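Side-chain contact in putative uncharacterized protein (Chaetomium thermophilum, PDB 5T8V), which probably acts as a cohesin loader that associates with chromatin, the crystallised chain being the helical C-terminal fragment of SCC2: residues 420-425 / 530-535. Sequence-based numbering, arbitrary orientation.
Sequences DWPAAE and SSAMTF
Ser-531 O is gripped twice beside the ring by which Phe-535 touches Pro-422: Phe-535 N reaches it at 2.9 Å as the ordinary helical bond, and the hydroxyl Thr-534 OG1 also donates to it at 2.9 Å. The hydroxyl comes in at a C=O...O angle of 114° and, tilted 27° out of the carbonyl plane, shares the oxygen with the backbone N-H. No hydrogen bond crosses between 420-425 and 530-535; the join is mainly van der Waals packing. A chi1 of -169° swings the ring of Phe-535 away from its own N, out beside Pro-422, where CD1 lies 3.5 Å from Pro-422 CB and 3.6 Å from Pro-422 CG. The proline meets the ring obliquely, and the two side chains pass one another while heading opposite ways. Such fitting of a pyrrolidine ring against a helix illustrates how an alpha-solenoid, here the HEAT-repeat protein SCC2, packs the region at the start of helix 423-440 against helix 527-550, distant in sequence. The other end of the proline ring is met by Ala-532, whose CB sits 3.8 Å from Pro-422 CD and 3.4 Å from Asp-420 O. Replacing Phe-535 by an alanine would probably leave Pro-422 CB and CG without their aromatic neighbour and open a gap between the two segments. Gln-315 of helix 305-315 touches both Pro-422 and Ala-532, and its OE1 accepts from Ala-423 N. The carboxylate of Asp-420 turns instead to Arg-520, with which it forms a salt bridge.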
loop_
_atom_site.group_PDB
_atom_site.type_symbol
_atom_site.label_atom_id
_atom_site.label_comp_id
_atom_site.label_asym_id
_atom_site.label_seq_id
_atom_site.Cartn_x
_atom_site.Cartn_y
_atom_site.Cartn_z
ATOM N N ASP A 420 8.126 20.682 29.225
ATOM C CA ASP A 420 7.847 20.243 30.587
ATOM C C ASP A 420 8.079 18.753 30.772
ATOM O O ASP A 420 8.159 18.289 31.915
ATOM C CB ASP A 420 6.401 20.563 30.967
ATOM C CG ASP A 420 6.156 22.042 31.137
ATOM O OD1 ASP A 420 6.985 22.846 30.664
ATOM O OD2 ASP A 420 5.125 22.401 31.742
ATOM N N TRP A 421 8.187 17.995 29.683
ATOM C CA TRP A 421 8.174 16.533 29.740
ATOM C C TRP A 421 9.268 15.968 28.841
ATOM O O TRP A 421 8.993 15.271 27.861
ATOM C CB TRP A 421 6.797 16.006 29.341
ATOM C CG TRP A 421 5.717 16.438 30.277
ATOM C CD1 TRP A 421 4.800 17.425 30.073
ATOM C CD2 TRP A 421 5.448 15.901 31.579
ATOM N NE1 TRP A 421 3.973 17.536 31.165
ATOM C CE2 TRP A 421 4.350 16.611 32.103
ATOM C CE3 TRP A 421 6.028 14.889 32.352
ATOM C CZ2 TRP A 421 3.818 16.340 33.362
ATOM C CZ3 TRP A 421 5.498 14.622 33.602
ATOM C CH2 TRP A 421 4.404 15.345 34.094
ATOM N N PRO A 422 10.536 16.246 29.162
ATOM C CA PRO A 422 11.634 15.730 28.329
ATOM C C PRO A 422 11.781 14.215 28.353
ATOM O O PRO A 422 12.527 13.677 27.525
ATOM C CB PRO A 422 12.875 16.417 28.916
ATOM C CG PRO A 422 12.488 16.803 30.296
ATOM C CD PRO A 422 11.026 17.123 30.237
ATOM N N ALA A 423 11.102 13.510 29.257
ATOM C CA ALA A 423 11.179 12.055 29.279
ATOM C C ALA A 423 10.366 11.403 28.170
ATOM O O ALA A 423 10.529 10.201 27.931
ATOM C CB ALA A 423 10.712 11.523 30.633
ATOM N N ALA A 424 9.497 12.156 27.494
ATOM C CA ALA A 424 8.746 11.597 26.376
ATOM C C ALA A 424 9.682 11.122 25.275
ATOM O O ALA A 424 9.532 10.013 24.750
ATOM C CB ALA A 424 7.766 12.637 25.826
ATOM N N GLU A 425 10.657 11.954 24.903
ATOM C CA GLU A 425 11.580 11.569 23.844
ATOM C C GLU A 425 12.442 10.389 24.261
ATOM O O GLU A 425 12.867 9.608 23.404
ATOM C CB GLU A 425 12.460 12.756 23.449
ATOM C CG GLU A 425 13.471 12.456 22.337
ATOM C CD GLU A 425 14.743 11.800 22.845
ATOM O OE1 GLU A 425 15.029 11.903 24.059
ATOM O OE2 GLU A 425 15.457 11.175 22.031
ATOM N N SER A 530 10.879 21.589 38.020
ATOM C CA SER A 530 12.295 21.619 38.373
ATOM C C SER A 530 12.990 20.319 37.995
ATOM O O SER A 530 14.174 20.330 37.634
ATOM C CB SER A 530 12.461 21.898 39.865
ATOM O OG SER A 530 11.868 20.875 40.639
ATOM N N SER A 531 12.280 19.192 38.067
ATOM C CA SER A 531 12.844 17.939 37.580
ATOM C C SER A 531 13.077 18.006 36.076
ATOM O O SER A 531 14.134 17.601 35.579
ATOM C CB SER A 531 11.921 16.772 37.932
ATOM O OG SER A 531 10.750 16.795 37.133
ATOM N N ALA A 532 12.093 18.517 35.331
ATOM C CA ALA A 532 12.289 18.717 33.900
ATOM C C ALA A 532 13.505 19.593 33.637
ATOM O O ALA A 532 14.290 19.328 32.715
ATOM C CB ALA A 532 11.038 19.336 33.279
ATOM N N MET A 533 13.690 20.633 34.452
ATOM C CA MET A 533 14.820 21.536 34.257
ATOM C C MET A 533 16.147 20.822 34.484
ATOM O O MET A 533 17.056 20.912 33.654
ATOM C CB MET A 533 14.690 22.745 35.181
ATOM C CG MET A 533 13.975 23.913 34.538
ATOM S SD MET A 533 14.099 25.419 35.506
ATOM C CE MET A 533 12.774 25.173 36.685
ATOM N N THR A 534 16.289 20.111 35.605
ATOM C CA THR A 534 17.545 19.406 35.852
ATOM C C THR A 534 17.821 18.379 34.758
ATOM O O THR A 534 18.955 18.263 34.271
ATOM C CB THR A 534 17.521 18.734 37.227
ATOM O OG1 THR A 534 16.402 17.844 37.317
ATOM C CG2 THR A 534 17.430 19.772 38.330
ATOM N N PHE A 535 16.791 17.634 34.353
ATOM C CA PHE A 535 16.930 16.676 33.260
ATOM C C PHE A 535 17.489 17.347 32.011
ATOM O O PHE A 535 18.488 16.897 31.436
ATOM C CB PHE A 535 15.565 16.043 32.979
ATOM C CG PHE A 535 15.606 14.859 32.055
ATOM C CD1 PHE A 535 15.562 15.032 30.684
ATOM C CD2 PHE A 535 15.651 13.572 32.560
ATOM C CE1 PHE A 535 15.581 13.943 29.835
ATOM C CE2 PHE A 535 15.671 12.482 31.716
ATOM C CZ PHE A 535 15.635 12.668 30.353
#